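PDB 3OWA: acyl-CoA dehydrogenase from Bacillus anthracis, which probably catalyses the FAD-dependent alpha,beta-dehydrogenation of an acyl-CoA thioester, handing the electrons on to a separate acceptor. Local coordinates for residues F28-F33 against S324-V329; E370-T375 against R399-N404; T532-Q537 against P580-I585. All blocks are in the same frame, centred on the assembly; numbering follows the deposited sequence.

All three contacts involve the helical C-terminal half of this acyl-CoA dehydrogenase, and along the chain they follow one another without interleaving. Contact 1 lays the loop before helix 35-52 on helix 305-336; contact 2 packs helix 358-383 against segment 399-404, on helix 393-401; contact 3 pairs helix 526-554 with helix 578-592. Their centres stand 21 to 23 Å apart and none touches another, the nearest atoms being about 6 Å apart between contacts 2 and 3. Helix 305-336 is shared ground, since it also packs on segments 370-375 and 532-537. The flavin touches contact 2, through Ile403, and the second subunit reaches Arg402 there and Arg583 in contact 3.

Contact 1: residues F28-F33 against S324-V329; sequences FTPEDF and SVYRTV
Phe33 sets the edge of its ring over one face of Tyr326, a T-shaped aromatic pair that ties the loop 28-33 to helix 305-336 of the C-terminal helical domain. The ring centroids are 5.2 Å apart and the planes stand at 77°. Leading the approach is CZ of Phe33, 3.8 Å from CE2 of Tyr326 and offset toward the rim of the tyrosine ring. Beyond the pair, the phenol OH of Tyr326 is hydrogen-bonded to Glu103, and Val96 of the same helix, 95-105, packs on both Phe28 and Phe33. Pro30 comes in obliquely, its CD 4.2 Å from CB of Tyr326.

The loop holds its own shape: the 3-10 turn 30-32 follows Thr29, whose backbone N donates to OD2 of Asp32, a carboxylate also bridged to Lys515. Phe28 has CG anti to its N (chi1 -177°), and the ring edge at CD2 lies 3.6 Å from the carbonyl O of Tyr326, which sits near the ring plane. Where the backbones come closest, O of Phe28 receives a CA-H...O contact from CA of Arg327 at 3.5 Å, and one water accepts from N of Phe28 while donating to O of Arg327 at 2.6 Å.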
loop_
_atom_site.group_PDB
_atom_site.type_symbol
_atom_site.label_atom_id
_atom_site.label_comp_id
_atom_site.label_asym_id
_atom_site.label_seq_id
_atom_site.Cartn_x
_atom_site.Cartn_y
_atom_site.Cartn_z
ATOM N N PHE A 28 -0.635 11.498 28.736
ATOM C CA PHE A 28 -2.087 11.503 28.634
ATOM C C PHE A 28 -2.529 10.330 27.741
ATOM O O PHE A 28 -1.910 10.070 26.708
ATOM C CB PHE A 28 -2.583 12.852 28.086
ATOM C CG PHE A 28 -4.079 12.961 28.022
ATOM C CD1 PHE A 28 -4.804 13.314 29.155
ATOM C CD2 PHE A 28 -4.759 12.686 26.837
ATOM C CE1 PHE A 28 -6.192 13.396 29.120
ATOM C CE2 PHE A 28 -6.140 12.749 26.785
ATOM C CZ PHE A 28 -6.863 13.120 27.931
ATOM N N THR A 29 -3.573 9.610 28.155
ATOM C CA THR A 29 -4.072 8.462 27.402
ATOM C C THR A 29 -5.596 8.541 27.242
ATOM O O THR A 29 -6.244 9.262 27.980
ATOM C CB THR A 29 -3.726 7.103 28.102
ATOM O OG1 THR A 29 -4.634 6.890 29.169
ATOM C CG2 THR A 29 -2.288 7.058 28.617
ATOM N N PRO A 30 -6.174 7.766 26.302
ATOM C CA PRO A 30 -7.632 7.781 26.226
ATOM C C PRO A 30 -8.346 7.402 27.534
ATOM O O PRO A 30 -9.508 7.787 27.721
ATOM C CB PRO A 30 -7.939 6.778 25.108
ATOM C CG PRO A 30 -6.711 6.834 24.183
ATOM C CD PRO A 30 -5.551 7.124 25.120
ATOM N N GLU A 31 -7.673 6.672 28.434
ATOM C CA GLU A 31 -8.274 6.293 29.728
ATOM C C GLU A 31 -8.451 7.511 30.648
ATOM O O GLU A 31 -9.243 7.489 31.598
ATOM C CB GLU A 31 -7.464 5.163 30.424
ATOM C CG GLU A 31 -7.605 3.771 29.791
ATOM C CD GLU A 31 -7.056 3.672 28.331
ATOM O OE1 GLU A 31 -5.882 4.001 28.078
ATOM O OE2 GLU A 31 -7.809 3.240 27.437
ATOM N N ASP A 32 -7.733 8.586 30.323
ATOM C CA ASP A 32 -7.829 9.857 31.013
ATOM C C ASP A 32 -8.959 10.783 30.511
ATOM O O ASP A 32 -9.121 11.876 31.043
ATOM C CB ASP A 32 -6.471 10.568 30.926
ATOM C CG ASP A 32 -5.341 9.747 31.569
ATOM O OD1 ASP A 32 -5.588 9.187 32.661
ATOM O OD2 ASP A 32 -4.229 9.650 31.004
ATOM N N PHE A 33 -9.730 10.367 29.502
ATOM C CA PHE A 33 -10.848 11.183 29.013
ATOM C C PHE A 33 -11.831 11.433 30.163
ATOM O O PHE A 33 -12.098 10.516 30.930
ATOM C CB PHE A 33 -11.624 10.469 27.903
ATOM C CG PHE A 33 -10.885 10.369 26.572
ATOM C CD1 PHE A 33 -11.241 9.397 25.657
ATOM C CD2 PHE A 33 -9.840 11.222 26.264
ATOM C CE1 PHE A 33 -10.572 9.280 24.420
ATOM C CE2 PHE A 33 -9.158 11.113 25.029
ATOM C CZ PHE A 33 -9.540 10.146 24.119
ATOM N N SER A 324 0.014 7.006 20.777
ATOM C CA SER A 324 1.002 8.044 20.563
ATOM C C SER A 324 0.386 9.405 20.130
ATOM O O SER A 324 0.916 10.474 20.465
ATOM C CB SER A 324 2.107 7.571 19.588
ATOM O OG SER A 324 1.569 7.265 18.322
ATOM N N VAL A 325 -0.741 9.368 19.418
ATOM C CA VAL A 325 -1.416 10.615 19.013
ATOM C C VAL A 325 -2.003 11.358 20.224
ATOM O O VAL A 325 -1.829 12.574 20.342
ATOM C CB VAL A 325 -2.493 10.392 17.900
ATOM C CG1 VAL A 325 -3.187 11.664 17.568
ATOM C CG2 VAL A 325 -1.832 9.885 16.619
ATOM N N TYR A 326 -2.727 10.653 21.092
ATOM C CA TYR A 326 -3.336 11.306 22.254
ATOM C C TYR A 326 -2.313 11.722 23.307
ATOM O O TYR A 326 -2.545 12.664 24.041
ATOM C CB TYR A 326 -4.474 10.478 22.865
ATOM C CG TYR A 326 -5.746 10.670 22.077
ATOM C CD1 TYR A 326 -6.165 9.722 21.129
ATOM C CD2 TYR A 326 -6.494 11.837 22.227
ATOM C CE1 TYR A 326 -7.337 9.944 20.369
ATOM C CE2 TYR A 326 -7.650 12.064 21.497
ATOM C CZ TYR A 326 -8.057 11.118 20.564
ATOM O OH TYR A 326 -9.196 11.358 19.849
ATOM N N ARG A 327 -1.178 11.037 23.326
ATOM C CA ARG A 327 -0.032 11.470 24.092
ATOM C C ARG A 327 0.361 12.868 23.639
ATOM O O ARG A 327 0.547 13.742 24.461
ATOM C CB ARG A 327 1.142 10.508 23.904
ATOM C CG ARG A 327 2.441 10.961 24.572
ATOM C CD ARG A 327 3.482 9.875 24.531
ATOM N NE ARG A 327 4.721 10.238 25.214
ATOM C CZ ARG A 327 5.814 9.477 25.250
ATOM N NH1 ARG A 327 5.849 8.289 24.638
ATOM N NH2 ARG A 327 6.881 9.916 25.899
ATOM N N THR A 328 0.510 13.073 22.329
ATOM C CA THR A 328 0.877 14.378 21.819
ATOM C C THR A 328 -0.180 15.444 22.157
ATOM O O THR A 328 0.169 16.570 22.562
ATOM C CB THR A 328 1.113 14.308 20.286
ATOM O OG1 THR A 328 2.178 13.398 20.020
ATOM C CG2 THR A 328 1.488 15.660 19.720
ATOM N N VAL A 329 -1.458 15.097 21.964
ATOM C CA VAL A 329 -2.562 16.002 22.290
ATOM C C VAL A 329 -2.467 16.378 23.776
ATOM O O VAL A 329 -2.553 17.560 24.136
ATOM C CB VAL A 329 -3.947 15.388 21.945
ATOM C CG1 VAL A 329 -5.051 16.363 22.286
ATOM C CG2 VAL A 329 -4.032 15.014 20.419
HETATM O O HOH W 1 1.040 13.156 26.989
#

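Contact 2: residues E370-T375 against R399-N404; sequences EVLDYT and RDSRIN
Leu372 and Ser401 meet where the two backbones run closest, CA of Asp373 lying 6.1 Å from CA of Ser401. The van der Waals part rests on the leucine, whose carbons meet polar atoms. Leu372 points toward segment 399-404, and with CG anti to the backbone N (chi1 174°) CD2 comes to 3.4 Å from ND2 of Asn404, the two side chains crossing at a slant. CG of Leu372 is 3.8 Å from OG of Ser401, which also lies 3.7 Å from CA of Asp373. The serine hydroxyl therefore sits against hydrocarbon on this side, and Ser279 of helix 257-293 touches the leucine as well.

The polar part is indirect, for no hydrogen bond joins the segments directly. A single water spans them, donating to OD1 of Asp373 at 2.7 Å and lying 2.6 Å from OG of Ser401. OD1 also forms a salt bridge with Arg405, while OD2 is hydrogen-bonded to a glycerol that probably came from the crystallisation liquor.

The charged part looks across the dimer. Arg402 passes only its CD near OD1 of Asp373, at 4.5 Å, and its NE is 4.9 Å from that oxygen, too far for a salt bridge. Its guanidinium instead pairs with Asp377 and bonds Gln381, both of the second subunit. Ile403, next along the chain, touches FAD and packs on Phe388 of that subunit, so this seam between helix 358-383 and segment 399-404 belongs to the flavin-binding subunit interface of the acyl-CoA dehydrogenase fold.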
loop_
_atom_site.group_PDB
_atom_site.type_symbol
_atom_site.label_atom_id
_atom_site.label_comp_id
_atom_site.label_asym_id
_atom_site.label_seq_id
_atom_site.Cartn_x
_atom_site.Cartn_y
_atom_site.Cartn_z
ATOM N N GLU A 370 0.539 6.030 7.797
ATOM C CA GLU A 370 1.033 4.691 7.390
ATOM C C GLU A 370 0.308 3.530 8.043
ATOM O O GLU A 370 0.094 2.490 7.422
ATOM C CB GLU A 370 2.562 4.554 7.619
ATOM C CG GLU A 370 3.264 5.528 6.710
ATOM C CD GLU A 370 4.767 5.281 6.594
ATOM O OE1 GLU A 370 5.374 4.719 7.536
ATOM O OE2 GLU A 370 5.351 5.679 5.557
ATOM N N VAL A 371 -0.078 3.679 9.288
ATOM C CA VAL A 371 -0.911 2.667 9.905
ATOM C C VAL A 371 -2.275 2.590 9.203
ATOM O O VAL A 371 -2.788 1.504 8.956
ATOM C CB VAL A 371 -1.121 3.023 11.445
ATOM C CG1 VAL A 371 -2.292 2.255 12.008
ATOM C CG2 VAL A 371 0.157 2.677 12.241
ATOM N N LEU A 372 -2.863 3.741 8.846
ATOM C CA LEU A 372 -4.159 3.725 8.167
ATOM C C LEU A 372 -3.958 3.099 6.781
ATOM O O LEU A 372 -4.768 2.263 6.347
ATOM C CB LEU A 372 -4.720 5.136 7.989
ATOM C CG LEU A 372 -6.017 5.227 7.160
ATOM C CD1 LEU A 372 -7.106 4.373 7.746
ATOM C CD2 LEU A 372 -6.451 6.689 6.897
ATOM N N ASP A 373 -2.876 3.467 6.103
ATOM C CA ASP A 373 -2.588 2.879 4.774
ATOM C C ASP A 373 -2.623 1.317 4.857
ATOM O O ASP A 373 -3.196 0.619 3.991
ATOM C CB ASP A 373 -1.206 3.379 4.335
ATOM C CG ASP A 373 -0.769 2.844 2.985
ATOM O OD1 ASP A 373 -0.962 3.531 1.959
ATOM O OD2 ASP A 373 -0.225 1.720 2.924
ATOM N N TYR A 374 -1.967 0.772 5.862
ATOM C CA TYR A 374 -1.904 -0.675 6.054
ATOM C C TYR A 374 -3.292 -1.222 6.399
ATOM O O TYR A 374 -3.687 -2.265 5.883
ATOM C CB TYR A 374 -0.901 -1.001 7.195
ATOM C CG TYR A 374 -0.922 -2.461 7.583
ATOM C CD1 TYR A 374 -0.161 -3.392 6.867
ATOM C CD2 TYR A 374 -1.736 -2.922 8.643
ATOM C CE1 TYR A 374 -0.198 -4.759 7.175
ATOM C CE2 TYR A 374 -1.786 -4.295 8.953
ATOM C CZ TYR A 374 -0.987 -5.191 8.232
ATOM O OH TYR A 374 -1.031 -6.545 8.511
ATOM N N THR A 375 -4.018 -0.567 7.306
ATOM C CA THR A 375 -5.317 -1.086 7.724
ATOM C C THR A 375 -6.361 -1.080 6.603
ATOM O O THR A 375 -7.139 -2.029 6.488
ATOM C CB THR A 375 -5.885 -0.383 9.008
ATOM O OG1 THR A 375 -6.187 0.979 8.672
ATOM C CG2 THR A 375 -4.866 -0.406 10.158
ATOM N N ARG A 399 -9.352 4.385 -1.155
ATOM C CA ARG A 399 -9.025 5.544 -2.046
ATOM C C ARG A 399 -8.786 6.843 -1.260
ATOM O O ARG A 399 -7.855 7.572 -1.552
ATOM C CB ARG A 399 -10.083 5.780 -3.133
ATOM C CG ARG A 399 -10.123 4.690 -4.229
ATOM C CD ARG A 399 -11.175 4.967 -5.307
ATOM N NE ARG A 399 -12.534 4.820 -4.789
ATOM C CZ ARG A 399 -13.323 5.800 -4.360
ATOM N NH1 ARG A 399 -12.929 7.073 -4.414
ATOM N NH2 ARG A 399 -14.547 5.506 -3.927
ATOM N N ASP A 400 -9.555 7.085 -0.197
ATOM C CA ASP A 400 -9.416 8.339 0.539
ATOM C C ASP A 400 -8.065 8.371 1.242
ATOM O O ASP A 400 -7.517 9.456 1.481
ATOM C CB ASP A 400 -10.523 8.464 1.627
ATOM C CG ASP A 400 -11.952 8.632 1.055
ATOM O OD1 ASP A 400 -12.182 8.910 -0.169
ATOM O OD2 ASP A 400 -12.901 8.505 1.896
ATOM N N SER A 401 -7.561 7.213 1.694
ATOM C CA SER A 401 -6.411 7.151 2.581
ATOM C C SER A 401 -5.163 7.675 1.863
ATOM O O SER A 401 -4.291 8.311 2.478
ATOM C CB SER A 401 -6.156 5.674 2.976
ATOM O OG SER A 401 -4.874 5.483 3.589
ATOM N N ARG A 402 -5.100 7.446 0.563
ATOM C CA ARG A 402 -3.778 7.556 -0.135
ATOM C C ARG A 402 -3.165 8.986 -0.028
ATOM O O ARG A 402 -1.887 9.177 0.022
ATOM C CB ARG A 402 -3.938 7.056 -1.588
ATOM C CG ARG A 402 -2.606 7.051 -2.421
ATOM C CD ARG A 402 -1.608 6.121 -1.633
ATOM N NE ARG A 402 -0.231 6.115 -2.126
ATOM C CZ ARG A 402 0.699 7.035 -1.847
ATOM N NH1 ARG A 402 0.447 8.072 -1.059
ATOM N NH2 ARG A 402 1.919 6.891 -2.336
ATOM N N ILE A 403 -4.033 9.981 0.044
ATOM C CA ILE A 403 -3.595 11.386 0.036
ATOM C C ILE A 403 -2.998 11.748 1.392
ATOM O O ILE A 403 -2.204 12.698 1.493
ATOM C CB ILE A 403 -4.743 12.374 -0.436
ATOM C CG1 ILE A 403 -4.276 13.836 -0.626
ATOM C CG2 ILE A 403 -5.889 12.387 0.584
ATOM C CD1 ILE A 403 -3.193 14.009 -1.656
ATOM N N ASN A 404 -3.316 10.993 2.448
ATOM C CA ASN A 404 -2.853 11.430 3.749
ATOM C C ASN A 404 -1.330 11.355 3.835
ATOM O O ASN A 404 -0.744 12.044 4.675
ATOM C CB ASN A 404 -3.417 10.607 4.889
ATOM C CG ASN A 404 -4.926 10.679 4.948
ATOM O OD1 ASN A 404 -5.493 11.710 4.638
ATOM N ND2 ASN A 404 -5.582 9.560 5.277
HETATM O O HOH W 2 -3.318 4.833 1.652
#

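Contact 3: residues T532-Q537 against P580-I585; sequences TEVFCQ and PKKREI
Lys581 and Glu533 form the one salt bridge across this helix pair: NZ donates to OE1 at 3.0 Å. The ammonium comes from above the carboxylate, 38° out of its plane, and the side chains cross at about a right angle. The lysine end, bent at chi4 (-60°), lies alongside OE1 of Glu533, with CE of Lys581 at 3.3 Å and NZ a little nearer, whereas the glutamate runs extended beyond CG. The grip is one-sided: OE2 of Glu533 is 4.1 Å from NZ, so OE1 takes the bond alone.

Beside the ion pair Val534 carries the apolar packing, its two methyl groups meeting different residues of helix 578-592. CG2 meets CB of Lys581 at 3.8 Å and, tip to tip, CD1 of Ile585 at 4.0 Å. CG1 instead lies 3.8 Å from CE of Lys582. That lysine thus offers its methylene chain to the valine while sending NZ onward to a salt bridge with Glu538 and a hydrogen bond to Asn313, two partners that hold the ammonium of this buried lysine. Among the backbone acceptors, O of Lys581 is taken by N of Ile585, as helix geometry requires, and O of Ile585 receives the side-chain amide of Gln527.

The two helix segments cross at -131°, nearer antiparallel than parallel, with axes 10.2 Å apart at closest approach. Leu530 of helix 526-554 extends the seam by packing on Lys581 and Ile585. Helix 526-554 also packs on helices 490-520, 458-482 and 305-336, and helix 305-336 also meets Lys582, so helix 578-592 lies across part of the C-terminal helical bundle.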
loop_
_atom_site.group_PDB
_atom_site.type_symbol
_atom_site.label_atom_id
_atom_site.label_comp_id
_atom_site.label_asym_id
_atom_site.label_seq_id
_atom_site.Cartn_x
_atom_site.Cartn_y
_atom_site.Cartn_z
ATOM N N THR A 532 0.663 -4.508 23.023
ATOM C CA THR A 532 1.972 -3.971 23.395
ATOM C C THR A 532 3.126 -4.935 23.143
ATOM O O THR A 532 4.142 -4.526 22.555
ATOM C CB THR A 532 1.959 -3.476 24.862
ATOM O OG1 THR A 532 0.955 -2.467 24.971
ATOM C CG2 THR A 532 3.298 -2.861 25.256
ATOM N N GLU A 533 2.973 -6.198 23.564
ATOM C CA GLU A 533 4.000 -7.227 23.334
ATOM C C GLU A 533 4.289 -7.437 21.854
ATOM O O GLU A 533 5.447 -7.477 21.414
ATOM C CB GLU A 533 3.551 -8.552 23.952
ATOM C CG GLU A 533 3.675 -8.549 25.470
ATOM C CD GLU A 533 2.970 -9.713 26.138
ATOM O OE1 GLU A 533 2.071 -10.337 25.515
ATOM O OE2 GLU A 533 3.325 -10.009 27.299
ATOM N N VAL A 534 3.206 -7.547 21.096
ATOM C CA VAL A 534 3.259 -7.865 19.690
ATOM C C VAL A 534 3.816 -6.659 18.905
ATOM O O VAL A 534 4.713 -6.825 18.080
ATOM C CB VAL A 534 1.824 -8.275 19.219
ATOM C CG1 VAL A 534 1.603 -7.975 17.776
ATOM C CG2 VAL A 534 1.561 -9.772 19.562
ATOM N N PHE A 535 3.314 -5.459 19.188
ATOM C CA PHE A 535 3.779 -4.277 18.450
ATOM C C PHE A 535 5.266 -4.007 18.760
ATOM O O PHE A 535 6.061 -3.729 17.853
ATOM C CB PHE A 535 2.939 -3.015 18.754
ATOM C CG PHE A 535 3.496 -1.768 18.120
ATOM C CD1 PHE A 535 3.244 -1.492 16.792
ATOM C CD2 PHE A 535 4.336 -0.910 18.833
ATOM C CE1 PHE A 535 3.787 -0.363 16.174
ATOM C CE2 PHE A 535 4.891 0.216 18.250
ATOM C CZ PHE A 535 4.594 0.510 16.909
ATOM N N CYS A 536 5.611 -4.074 20.039
ATOM C CA CYS A 536 6.990 -3.809 20.463
ATOM C C CYS A 536 8.008 -4.733 19.822
ATOM O O CYS A 536 9.037 -4.277 19.316
ATOM C CB CYS A 536 7.114 -3.837 21.976
ATOM S SG CYS A 536 6.579 -2.276 22.668
ATOM N N GLN A 537 7.699 -6.025 19.808
ATOM C CA GLN A 537 8.580 -6.988 19.197
ATOM C C GLN A 537 8.865 -6.628 17.738
ATOM O O GLN A 537 10.034 -6.578 17.311
ATOM C CB GLN A 537 8.001 -8.398 19.299
ATOM C CG GLN A 537 8.871 -9.409 18.621
ATOM C CD GLN A 537 8.868 -10.761 19.318
ATOM O OE1 GLN A 537 9.235 -10.875 20.490
ATOM N NE2 GLN A 537 8.450 -11.790 18.592
ATOM N N PRO A 580 0.395 -17.172 18.679
ATOM C CA PRO A 580 -0.779 -17.360 19.546
ATOM C C PRO A 580 -1.319 -16.051 20.161
ATOM O O PRO A 580 -2.516 -15.951 20.467
ATOM C CB PRO A 580 -0.270 -18.306 20.668
ATOM C CG PRO A 580 0.958 -18.939 20.124
ATOM C CD PRO A 580 1.567 -17.930 19.166
ATOM N N LYS A 581 -0.441 -15.075 20.384
ATOM C CA LYS A 581 -0.871 -13.788 20.882
ATOM C C LYS A 581 -1.770 -13.054 19.881
ATOM O O LYS A 581 -2.748 -12.406 20.271
ATOM C CB LYS A 581 0.341 -12.937 21.275
ATOM C CG LYS A 581 1.147 -13.559 22.426
ATOM C CD LYS A 581 2.269 -12.673 22.917
ATOM C CE LYS A 581 2.917 -13.234 24.204
ATOM N NZ LYS A 581 1.922 -13.349 25.332
ATOM N N LYS A 582 -1.442 -13.162 18.590
ATOM C CA LYS A 582 -2.239 -12.484 17.560
ATOM C C LYS A 582 -3.587 -13.176 17.459
ATOM O O LYS A 582 -4.594 -12.531 17.241
ATOM C CB LYS A 582 -1.509 -12.441 16.212
ATOM C CG LYS A 582 -0.365 -11.448 16.201
ATOM C CD LYS A 582 0.403 -11.463 14.886
ATOM C CE LYS A 582 1.594 -10.512 14.968
ATOM N NZ LYS A 582 2.240 -10.247 13.653
ATOM N N ARG A 583 -3.613 -14.493 17.663
ATOM C CA ARG A 583 -4.883 -15.224 17.647
ATOM C C ARG A 583 -5.725 -14.810 18.828
ATOM O O ARG A 583 -6.944 -14.716 18.728
ATOM C CB ARG A 583 -4.672 -16.744 17.679
ATOM C CG ARG A 583 -3.971 -17.270 16.423
ATOM C CD ARG A 583 -3.794 -18.780 16.516
ATOM N NE ARG A 583 -3.286 -19.363 15.266
ATOM C CZ ARG A 583 -3.333 -20.676 15.022
ATOM N NH1 ARG A 583 -3.891 -21.492 15.925
ATOM N NH2 ARG A 583 -2.865 -21.170 13.878
ATOM N N GLU A 584 -5.078 -14.576 19.956
ATOM C CA GLU A 584 -5.792 -14.098 21.137
ATOM C C GLU A 584 -6.328 -12.666 20.928
ATOM O O GLU A 584 -7.489 -12.379 21.236
ATOM C CB GLU A 584 -4.883 -14.159 22.354
ATOM C CG GLU A 584 -5.639 -14.077 23.660
ATOM C CD GLU A 584 -4.785 -14.424 24.894
ATOM O OE1 GLU A 584 -3.662 -14.970 24.739
ATOM O OE2 GLU A 584 -5.245 -14.118 26.013
ATOM N N ILE A 585 -5.490 -11.777 20.390
ATOM C CA ILE A 585 -5.957 -10.416 20.057
ATOM C C ILE A 585 -7.212 -10.504 19.173
ATOM O O ILE A 585 -8.233 -9.868 19.444
ATOM C CB ILE A 585 -4.851 -9.591 19.321
ATOM C CG1 ILE A 585 -3.735 -9.198 20.300
ATOM C CG2 ILE A 585 -5.463 -8.352 18.621
ATOM C CD1 ILE A 585 -2.359 -8.874 19.653
#